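Local coordinates for rhamnogalacturonan endolyase YesW (Bacillus subtilis, PDB 2ZUX), which cleaves the rhamnogalacturonan backbone in the ramified regions of plant cell-wall pectin by endo-acting elimination and needs calcium or manganese for activity, at residues A[112-117]-A[520-525]; A[452-457]-A[502-507]; A[496-501]-A[556-561]. One frame throughout, in Å; residues are numbered along the deposited sequence.

Contact 1 of 3, residues A[112-117]-A[520-525]; sequences YSANDA and EDSSAL. With CA (calcium ion), chain D.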
loop_
_atom_site.group_PDB
_atom_site.type_symbol
_atom_site.label_atom_id
_atom_site.label_comp_id
_atom_site.label_asym_id
_atom_site.label_seq_id
_atom_site.Cartn_x
_atom_site.Cartn_y
_atom_site.Cartn_z
ATOM N N TYR A 112 -3.162 -20.738 -10.292
ATOM C CA TYR A 112 -2.753 -19.405 -9.841
ATOM C C TYR A 112 -3.783 -18.329 -10.113
ATOM O O TYR A 112 -4.480 -18.361 -11.127
ATOM C CB TYR A 112 -1.441 -19.020 -10.506
ATOM C CG TYR A 112 -0.266 -19.720 -9.882
ATOM C CD1 TYR A 112 0.280 -20.868 -10.457
ATOM C CD2 TYR A 112 0.291 -19.245 -8.698
ATOM C CE1 TYR A 112 1.370 -21.513 -9.865
ATOM C CE2 TYR A 112 1.361 -19.882 -8.096
ATOM C CZ TYR A 112 1.899 -21.016 -8.683
ATOM O OH TYR A 112 2.967 -21.653 -8.107
ATOM N N SER A 113 -3.857 -17.362 -9.202
ATOM C CA SER A 113 -4.625 -16.152 -9.430
ATOM C C SER A 113 -3.762 -14.943 -9.086
ATOM O O SER A 113 -2.875 -15.008 -8.208
ATOM C CB SER A 113 -5.916 -16.148 -8.618
ATOM O OG SER A 113 -5.649 -16.212 -7.226
ATOM N N ALA A 114 -3.993 -13.854 -9.809
ATOM C CA ALA A 114 -3.296 -12.599 -9.557
ATOM C C ALA A 114 -3.725 -12.096 -8.181
ATOM O O ALA A 114 -4.900 -12.158 -7.834
ATOM C CB ALA A 114 -3.640 -11.605 -10.628
ATOM N N ASN A 115 -2.774 -11.625 -7.380
ATOM C CA ASN A 115 -3.068 -11.278 -5.994
ATOM C C ASN A 115 -2.544 -9.859 -5.714
ATOM O O ASN A 115 -2.719 -8.972 -6.557
ATOM C CB ASN A 115 -2.504 -12.376 -5.076
ATOM C CG ASN A 115 -3.122 -12.375 -3.686
ATOM O OD1 ASN A 115 -4.210 -12.946 -3.448
ATOM N ND2 ASN A 115 -2.409 -11.801 -2.748
ATOM N N ASP A 116 -1.902 -9.634 -4.566
ATOM C CA ASP A 116 -1.450 -8.300 -4.164
ATOM C C ASP A 116 -0.406 -7.757 -5.117
ATOM O O ASP A 116 0.466 -8.497 -5.583
ATOM C CB ASP A 116 -0.810 -8.356 -2.777
ATOM C CG ASP A 116 -1.748 -8.842 -1.695
ATOM O OD1 ASP A 116 -2.973 -8.623 -1.784
ATOM O OD2 ASP A 116 -1.210 -9.405 -0.712
ATOM N N ALA A 117 -0.452 -6.450 -5.339
ATOM C CA ALA A 117 0.582 -5.772 -6.106
ATOM C C ALA A 117 1.203 -4.613 -5.339
ATOM O O ALA A 117 0.694 -4.167 -4.304
ATOM C CB ALA A 117 0.048 -5.292 -7.469
ATOM N N GLU A 520 -11.544 -11.972 -13.572
ATOM C CA GLU A 520 -11.909 -13.198 -12.856
ATOM C C GLU A 520 -10.941 -14.352 -13.136
ATOM O O GLU A 520 -10.590 -15.113 -12.227
ATOM C CB GLU A 520 -13.359 -13.593 -13.171
ATOM C CG GLU A 520 -14.375 -12.568 -12.660
ATOM C CD GLU A 520 -15.783 -12.766 -13.205
ATOM O OE1 GLU A 520 -16.109 -13.889 -13.647
ATOM O OE2 GLU A 520 -16.566 -11.788 -13.176
ATOM N N ASP A 521 -10.486 -14.452 -14.385
ATOM C CA ASP A 521 -9.579 -15.527 -14.787
ATOM C C ASP A 521 -8.088 -15.181 -14.692
ATOM O O ASP A 521 -7.241 -15.975 -15.094
ATOM C CB ASP A 521 -9.930 -16.041 -16.195
ATOM C CG ASP A 521 -9.647 -15.024 -17.300
ATOM O OD1 ASP A 521 -9.163 -13.907 -17.028
ATOM O OD2 ASP A 521 -9.918 -15.348 -18.481
ATOM N N SER A 522 -7.784 -13.992 -14.169
ATOM C CA SER A 522 -6.398 -13.510 -14.010
ATOM C C SER A 522 -5.608 -13.444 -15.319
ATOM O O SER A 522 -4.380 -13.535 -15.319
ATOM C CB SER A 522 -5.632 -14.316 -12.951
ATOM O OG SER A 522 -6.235 -14.188 -11.676
ATOM N N SER A 523 -6.315 -13.270 -16.436
ATOM C CA SER A 523 -5.650 -13.059 -17.721
ATOM C C SER A 523 -5.129 -11.630 -17.873
ATOM O O SER A 523 -4.292 -11.358 -18.732
ATOM C CB SER A 523 -6.585 -13.401 -18.883
ATOM O OG SER A 523 -7.753 -12.609 -18.857
ATOM N N ALA A 524 -5.639 -10.724 -17.039
ATOM C CA ALA A 524 -5.265 -9.316 -17.108
ATOM C C ALA A 524 -5.476 -8.630 -15.768
ATOM O O ALA A 524 -6.257 -9.096 -14.936
ATOM C CB ALA A 524 -6.077 -8.600 -18.194
ATOM N N LEU A 525 -4.763 -7.527 -15.579
ATOM C CA LEU A 525 -5.117 -6.537 -14.560
ATOM C C LEU A 525 -5.805 -5.372 -15.253
ATOM O O LEU A 525 -5.410 -4.992 -16.358
ATOM C CB LEU A 525 -3.877 -6.026 -13.826
ATOM C CG LEU A 525 -3.016 -7.039 -13.068
ATOM C CD1 LEU A 525 -1.796 -6.347 -12.499
ATOM C CD2 LEU A 525 -3.812 -7.729 -11.965
HETATM CA CA CA D . -1.668 -9.131 1.589
HETATM O O HOH W 1 -2.961 -11.045 1.554
HETATM O O HOH W 2 0.205 -10.573 1.910
#
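Ser522 meets the backbone of Ser113 and Ala114, and its side chain carries most of the contact. Its CB lies 3.6 Å from Ala114 N and also touches the methyl of Ala114, CB to CB 4.1 Å. One bond further out is the hydroxyl. Ser522 OG accepts the N-H of Ala114 in a hydrogen bond of 2.9 Å from Ala114 N to OG. The bond is nearly straight, with an N-H...O angle of 166°. The same OG rests 3.4 Å from Ser113 CA and 3.6 Å from Ser113 CB. It reaches this place because it stands beside the backbone N of Ser522, opposite the carbonyl carbon (chi1 -62°). Further along, Leu525 adds an apolar touch. One of its methyls, CD2, comes within 4.1 Å of Ala114 CB.

Ser522 sits in the turn of a beta hairpin that joins strands 514-519 and 524-528. Asp521 OD1 accepts from Ser523 N, an Asx turn, and also from Ser523 OG; both reach it from one face of the carboxylate. The partner strand, 109-120, belongs to another sheet of the beta-propeller. There Ser113 pairs through its backbone with Asp135, which binds substrate. The residues after Ala114 are also functional. Asn115 binds rhamnose, and Asp116 holds a calcium ion through OD2 at 2.4 Å.

Chemically, a side-chain oxygen does the work of a strand carbonyl. The buried N-H of Ala114 is satisfied by the hairpin turn of the other sheet. This probably helps to hold the strand just before Asn115 and Asp116, and it ties that strand to a hairpin some 400 residues on in the chain.

Contact 2 of 3, residues A[452-457]-A[502-507]; sequences TNFGIW and TLQADL. With CA (calcium ion), chain E.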
loop_
_atom_site.group_PDB
_atom_site.type_symbol
_atom_site.label_atom_id
_atom_site.label_comp_id
_atom_site.label_asym_id
_atom_site.label_seq_id
_atom_site.Cartn_x
_atom_site.Cartn_y
_atom_site.Cartn_z
ATOM N N THR A 452 -16.378 -2.000 5.522
ATOM C CA THR A 452 -15.371 -1.570 6.482
ATOM C C THR A 452 -14.037 -2.154 6.027
ATOM O O THR A 452 -13.465 -3.047 6.665
ATOM C CB THR A 452 -15.743 -2.001 7.917
ATOM O OG1 THR A 452 -17.114 -1.660 8.152
ATOM C CG2 THR A 452 -14.883 -1.285 8.953
ATOM N N ASN A 453 -13.562 -1.642 4.894
ATOM C CA ASN A 453 -12.408 -2.214 4.216
ATOM C C ASN A 453 -11.447 -1.102 3.791
ATOM O O ASN A 453 -10.545 -0.764 4.545
ATOM C CB ASN A 453 -12.853 -3.097 3.036
ATOM C CG ASN A 453 -11.713 -3.880 2.440
ATOM O OD1 ASN A 453 -10.606 -3.884 2.976
ATOM N ND2 ASN A 453 -11.980 -4.574 1.342
ATOM N N PHE A 454 -11.654 -0.520 2.610
ATOM C CA PHE A 454 -10.811 0.572 2.124
ATOM C C PHE A 454 -11.622 1.863 2.040
ATOM O O PHE A 454 -12.845 1.847 1.868
ATOM C CB PHE A 454 -10.279 0.261 0.712
ATOM C CG PHE A 454 -8.980 -0.534 0.665
ATOM C CD1 PHE A 454 -8.699 -1.568 1.565
ATOM C CD2 PHE A 454 -8.071 -0.278 -0.353
ATOM C CE1 PHE A 454 -7.507 -2.300 1.462
ATOM C CE2 PHE A 454 -6.885 -0.992 -0.457
ATOM C CZ PHE A 454 -6.604 -2.005 0.453
ATOM N N GLY A 455 -10.913 2.982 2.145
ATOM C CA GLY A 455 -11.418 4.281 1.729
ATOM C C GLY A 455 -10.647 4.672 0.486
ATOM O O GLY A 455 -9.460 4.348 0.367
ATOM N N ILE A 456 -11.343 5.327 -0.448
ATOM C CA ILE A 456 -10.750 5.749 -1.713
ATOM C C ILE A 456 -11.254 7.132 -2.130
ATOM O O ILE A 456 -12.458 7.422 -2.017
ATOM C CB ILE A 456 -11.046 4.721 -2.837
ATOM C CG1 ILE A 456 -10.304 5.107 -4.112
ATOM C CG2 ILE A 456 -12.562 4.569 -3.068
ATOM C CD1 ILE A 456 -10.415 4.090 -5.219
ATOM N N TRP A 457 -10.349 7.986 -2.613
ATOM C CA TRP A 457 -10.764 9.250 -3.229
ATOM C C TRP A 457 -11.078 8.981 -4.691
ATOM O O TRP A 457 -10.164 8.755 -5.490
ATOM C CB TRP A 457 -9.690 10.338 -3.079
ATOM C CG TRP A 457 -9.550 10.780 -1.647
ATOM C CD1 TRP A 457 -10.487 11.456 -0.909
ATOM C CD2 TRP A 457 -8.433 10.556 -0.775
ATOM N NE1 TRP A 457 -10.022 11.660 0.375
ATOM C CE2 TRP A 457 -8.768 11.114 0.483
ATOM C CE3 TRP A 457 -7.182 9.928 -0.927
ATOM C CZ2 TRP A 457 -7.896 11.073 1.577
ATOM C CZ3 TRP A 457 -6.315 9.890 0.167
ATOM C CH2 TRP A 457 -6.685 10.454 1.403
ATOM N N THR A 502 -6.190 -5.676 -6.165
ATOM C CA THR A 502 -4.776 -5.916 -6.396
ATOM C C THR A 502 -3.950 -4.702 -5.948
ATOM O O THR A 502 -2.908 -4.876 -5.315
ATOM C CB THR A 502 -4.529 -6.371 -7.859
ATOM O OG1 THR A 502 -4.802 -7.779 -7.937
ATOM C CG2 THR A 502 -3.107 -6.150 -8.315
ATOM N N LEU A 503 -4.435 -3.489 -6.212
ATOM C CA LEU A 503 -3.789 -2.287 -5.688
ATOM C C LEU A 503 -4.737 -1.117 -5.786
ATOM O O LEU A 503 -5.486 -1.015 -6.756
ATOM C CB LEU A 503 -2.498 -1.960 -6.455
ATOM C CG LEU A 503 -1.631 -0.806 -5.926
ATOM C CD1 LEU A 503 -1.098 -1.081 -4.523
ATOM C CD2 LEU A 503 -0.504 -0.499 -6.898
ATOM N N GLN A 504 -4.720 -0.251 -4.776
ATOM C CA GLN A 504 -5.348 1.065 -4.869
ATOM C C GLN A 504 -4.261 2.110 -4.664
ATOM O O GLN A 504 -3.554 2.073 -3.657
ATOM C CB GLN A 504 -6.425 1.238 -3.807
ATOM C CG GLN A 504 -7.059 2.623 -3.788
ATOM C CD GLN A 504 -7.993 2.783 -2.610
ATOM O OE1 GLN A 504 -8.997 2.062 -2.495
ATOM N NE2 GLN A 504 -7.653 3.704 -1.706
ATOM N N ALA A 505 -4.101 3.030 -5.616
ATOM C CA ALA A 505 -3.062 4.057 -5.516
ATOM C C ALA A 505 -3.313 5.128 -6.548
ATOM O O ALA A 505 -3.791 4.836 -7.653
ATOM C CB ALA A 505 -1.682 3.454 -5.752
ATOM N N ASP A 506 -2.953 6.363 -6.212
ATOM C CA ASP A 506 -2.882 7.413 -7.236
ATOM C C ASP A 506 -1.647 7.178 -8.097
ATOM O O ASP A 506 -0.558 7.686 -7.797
ATOM C CB ASP A 506 -2.826 8.801 -6.607
ATOM C CG ASP A 506 -2.628 9.893 -7.636
ATOM O OD1 ASP A 506 -2.941 9.667 -8.830
ATOM O OD2 ASP A 506 -2.164 10.975 -7.247
ATOM N N LEU A 507 -1.816 6.396 -9.159
ATOM C CA LEU A 507 -0.671 6.022 -9.984
ATOM C C LEU A 507 -0.606 6.723 -11.338
ATOM O O LEU A 507 0.409 6.638 -12.011
ATOM C CB LEU A 507 -0.532 4.498 -10.119
ATOM C CG LEU A 507 -1.728 3.600 -10.394
ATOM C CD1 LEU A 507 -2.227 3.757 -11.815
ATOM C CD2 LEU A 507 -1.355 2.138 -10.138
HETATM CA CA CA E . -4.968 9.511 -10.106
HETATM O O HOH W 3 -6.874 10.596 -11.182
#
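Gln504 is extended at its first two torsions, with CG opposite the backbone N (chi1 176°), and this carries its amide across to strand 454-456. The amide arrives between Phe454 and Ile456. Its nitrogen goes to the backbone: Gln504 NE2 donates to Gly455 O over 2.8 Å. The bond is close to straight (167° at the hydrogen), and the acceptor lies near the amide plane. Glu513 OE2 takes a second bond from NE2. These two acceptors probably fix which end of the amide is nitrogen.

The oxygen end is different. Gln504 OE1 sits at the edge of the Phe454 ring, near its plane, 3.3 Å from Phe454 CD2. Ring and amide planes are almost perpendicular, 84° apart. OE1 is also 3.4 Å from Ile456 CB. It is buried and has no hydrogen-bond partner in the model. Its neighbours here are these carbons of Phe454 and Ile456.

In the beta-propeller, strand 454-456 starts a four-stranded sheet, and strand 503-505 belongs to another sheet, together with 91-95, 491-492, 514-519 and 524-528. The axes of these short strands approach to 9.0 Å, so side chains bridge the gap. Ile456 lines the amide as well, with CG1 3.6 Å from Gln504 CD. Its CD1 also packs on Gln504 CG, at 3.9 Å.

Just beyond strand 503-505, Asp506 OD1 binds a calcium ion at 2.4 Å. Leu508, Asp510, Arg512 and Glu514 share that ion, and Glu513, the second acceptor for the Gln504 amide, lies in the same stretch of chain.

Contact 3 of 3, residues A[496-501]-A[556-561]; sequences GTKATP and IAYNQP. With CA (calcium ion), chain D; RAM (alpha-L-rhamnopyranose), chain M; RAM (alpha-L-rhamnopyranose), chain N.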
loop_
_atom_site.group_PDB
_atom_site.type_symbol
_atom_site.label_atom_id
_atom_site.label_comp_id
_atom_site.label_asym_id
_atom_site.label_seq_id
_atom_site.Cartn_x
_atom_site.Cartn_y
_atom_site.Cartn_z
ATOM N N GLY A 496 -10.142 -13.695 -0.427
ATOM C CA GLY A 496 -11.316 -14.259 0.227
ATOM C C GLY A 496 -12.164 -13.178 0.861
ATOM O O GLY A 496 -12.528 -12.202 0.216
ATOM N N THR A 497 -12.461 -13.345 2.142
ATOM C CA THR A 497 -13.338 -12.403 2.827
ATOM C C THR A 497 -12.727 -11.002 2.944
ATOM O O THR A 497 -13.448 -10.030 3.147
ATOM C CB THR A 497 -13.736 -12.898 4.231
ATOM O OG1 THR A 497 -12.571 -13.011 5.057
ATOM C CG2 THR A 497 -14.448 -14.252 4.147
ATOM N N LYS A 498 -11.405 -10.891 2.813
ATOM C CA LYS A 498 -10.777 -9.568 2.843
ATOM C C LYS A 498 -11.167 -8.717 1.638
ATOM O O LYS A 498 -11.247 -7.489 1.748
ATOM C CB LYS A 498 -9.258 -9.675 2.971
ATOM C CG LYS A 498 -8.791 -10.399 4.231
ATOM C CD LYS A 498 -9.149 -9.642 5.522
ATOM C CE LYS A 498 -8.784 -10.463 6.737
ATOM N NZ LYS A 498 -9.149 -9.738 7.992
ATOM N N ALA A 499 -11.420 -9.364 0.494
ATOM C CA ALA A 499 -11.970 -8.699 -0.699
ATOM C C ALA A 499 -11.217 -7.412 -1.062
ATOM O O ALA A 499 -11.810 -6.337 -1.203
ATOM C CB ALA A 499 -13.477 -8.442 -0.522
ATOM N N THR A 500 -9.903 -7.550 -1.228
ATOM C CA THR A 500 -9.033 -6.419 -1.501
ATOM C C THR A 500 -8.713 -6.287 -2.989
ATOM O O THR A 500 -8.618 -7.293 -3.697
ATOM C CB THR A 500 -7.709 -6.544 -0.715
ATOM O OG1 THR A 500 -7.091 -7.808 -1.006
ATOM C CG2 THR A 500 -7.963 -6.428 0.786
ATOM N N PRO A 501 -8.505 -5.049 -3.463
ATOM C CA PRO A 501 -8.077 -4.891 -4.840
ATOM C C PRO A 501 -6.615 -5.313 -4.966
ATOM O O PRO A 501 -5.876 -5.290 -3.973
ATOM C CB PRO A 501 -8.214 -3.386 -5.068
ATOM C CG PRO A 501 -7.947 -2.790 -3.726
ATOM C CD PRO A 501 -8.598 -3.754 -2.758
ATOM N N ILE A 556 1.098 -5.844 2.392
ATOM C CA ILE A 556 1.513 -6.704 3.487
ATOM C C ILE A 556 0.341 -7.283 4.262
ATOM O O ILE A 556 -0.651 -6.590 4.563
ATOM C CB ILE A 556 2.563 -6.069 4.414
ATOM C CG1 ILE A 556 1.927 -5.075 5.377
ATOM C CG2 ILE A 556 3.712 -5.467 3.599
ATOM C CD1 ILE A 556 2.900 -4.512 6.397
ATOM N N ALA A 557 0.474 -8.577 4.545
ATOM C CA ALA A 557 -0.489 -9.326 5.348
ATOM C C ALA A 557 -1.919 -8.884 5.022
ATOM O O ALA A 557 -2.345 -9.023 3.865
ATOM C CB ALA A 557 -0.147 -9.225 6.838
ATOM N N TYR A 558 -2.683 -8.386 5.991
ATOM C CA TYR A 558 -4.037 -7.930 5.693
ATOM C C TYR A 558 -4.048 -6.487 5.216
ATOM O O TYR A 558 -4.090 -5.542 6.009
ATOM C CB TYR A 558 -4.977 -8.149 6.878
ATOM C CG TYR A 558 -5.215 -9.614 7.230
ATOM C CD1 TYR A 558 -4.906 -10.646 6.338
ATOM C CD2 TYR A 558 -5.762 -9.964 8.463
ATOM C CE1 TYR A 558 -5.141 -11.986 6.678
ATOM C CE2 TYR A 558 -5.992 -11.299 8.804
ATOM C CZ TYR A 558 -5.664 -12.299 7.902
ATOM O OH TYR A 558 -5.869 -13.628 8.197
ATOM N N ASN A 559 -4.023 -6.355 3.888
ATOM C CA ASN A 559 -3.885 -5.073 3.193
ATOM C C ASN A 559 -4.788 -4.014 3.805
ATOM O O ASN A 559 -5.991 -4.250 3.956
ATOM C CB ASN A 559 -4.323 -5.193 1.721
ATOM C CG ASN A 559 -3.660 -6.337 0.960
ATOM O OD1 ASN A 559 -3.318 -7.388 1.511
ATOM N ND2 ASN A 559 -3.558 -6.161 -0.351
ATOM N N GLN A 560 -4.209 -2.848 4.107
ATOM C CA GLN A 560 -4.946 -1.689 4.616
ATOM C C GLN A 560 -4.848 -0.541 3.623
ATOM O O GLN A 560 -3.871 -0.459 2.879
ATOM C CB GLN A 560 -4.370 -1.235 5.959
ATOM C CG GLN A 560 -4.501 -2.275 7.060
ATOM C CD GLN A 560 -5.935 -2.598 7.394
ATOM O OE1 GLN A 560 -6.688 -1.740 7.855
ATOM N NE2 GLN A 560 -6.328 -3.844 7.156
ATOM N N PRO A 561 -5.862 0.345 3.613
ATOM C CA PRO A 561 -5.852 1.475 2.694
ATOM C C PRO A 561 -4.837 2.545 3.085
ATOM O O PRO A 561 -4.465 2.650 4.259
ATOM C CB PRO A 561 -7.277 2.035 2.814
ATOM C CG PRO A 561 -7.708 1.674 4.208
ATOM C CD PRO A 561 -7.086 0.322 4.449
HETATM CA CA CA D . -1.668 -9.131 1.589
HETATM C C1 RAM M . -6.717 -14.787 3.824
HETATM C C2 RAM M . -7.622 -14.215 4.913
HETATM C C3 RAM M . -9.085 -14.185 4.458
HETATM C C4 RAM M . -9.535 -15.558 3.953
HETATM C C5 RAM M . -8.563 -16.060 2.882
HETATM C C6 RAM M . -8.919 -17.482 2.467
HETATM O O1 RAM M . -6.581 -13.862 2.769
HETATM O O2 RAM M . -7.473 -15.022 6.063
HETATM O O3 RAM M . -9.929 -13.757 5.510
HETATM O O4 RAM M . -10.863 -15.480 3.465
HETATM O O5 RAM M . -7.215 -16.030 3.348
HETATM C C1 RAM N . -8.600 -17.169 -1.182
HETATM C C2 RAM N . -7.121 -16.838 -1.448
HETATM C C3 RAM N . -6.877 -16.150 -2.794
HETATM C C4 RAM N . -7.925 -15.071 -3.029
HETATM C C5 RAM N . -9.290 -15.750 -3.052
HETATM C C6 RAM N . -10.399 -14.763 -3.369
HETATM O O1 RAM N . -8.872 -18.500 -1.560
HETATM O O2 RAM N . -6.632 -16.034 -0.395
HETATM O O3 RAM N . -5.574 -15.612 -2.846
HETATM O O4 RAM N . -7.695 -14.289 -4.191
HETATM O O5 RAM N . -9.560 -16.299 -1.772
HETATM O O HOH W 4 -4.301 -4.000 -2.038
HETATM O O HOH W 1 -2.961 -11.045 1.554
HETATM O O HOH W 2 0.205 -10.573 1.910
#
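A substrate site and a calcium site are both built where Lys498 and Thr500 of loop 496-501 meet Tyr558 and Asn559 of loop 556-561. A bend at chi2 (-65°) swings the end of Lys498 over one face of the Tyr558 ring. Lys498 CE sits above the ring centre, 3.5 Å from the Tyr558 centroid, as a CH-pi contact. Lys498 NZ is off-centre, 3.9 Å from the same centroid, in a cation-pi interaction.

Both loops also touch one of two bound rhamnoses. Thr497 N donates to O4 of this sugar over 3.0 Å, and its O3 donates to Thr497 OG1 over 2.8 Å. Gly496 CA lies close to the same O4. Tyr558 OH lies 3.0 Å from O2 of this sugar. These loops belong to the beta-propeller domain, and Gly496, Thr497 and Tyr558 are known substrate-binding residues. With an alanine at Tyr558, the end of Lys498 would probably lose the ring it lies on, and a gap is likely to open beside O2 of this sugar.

Beyond Tyr558, Ala557 O and Asn559 OD1 bind a calcium ion. The amide nitrogen, Asn559 ND2, donates to a water 2.8 Å away, and that water probably donates to Pro501 O. Thr500 CG2 packs on Asn559 CB at 4.0 Å, the two side chains crossing at about a right angle.

In the fold
All three contacts lie in the beta-propeller domain. Contact 2 is about 10 Å from contact 3 and 17 Å from contact 1, centre to centre; contacts 1 and 3 are about 14 Å apart. Along the chain the order is 112-117, 452-457, 496-501, 502-507, 520-525, 556-561. Contact 2 is nested inside contact 1, while contact 3 crosses both. Segment 496-501 runs straight into 502-507. Strands 503-505 and 524-528 share one sheet. Contacts 1 and 3 share a calcium ion, which Asn555 also binds; Asp116 OD1 and Asn559 ND2 meet beside it in a probable hydrogen bond, and Asn115 O does likewise with Thr502 OG1 of contact 2. Thus chain parts far apart in sequence assemble one site.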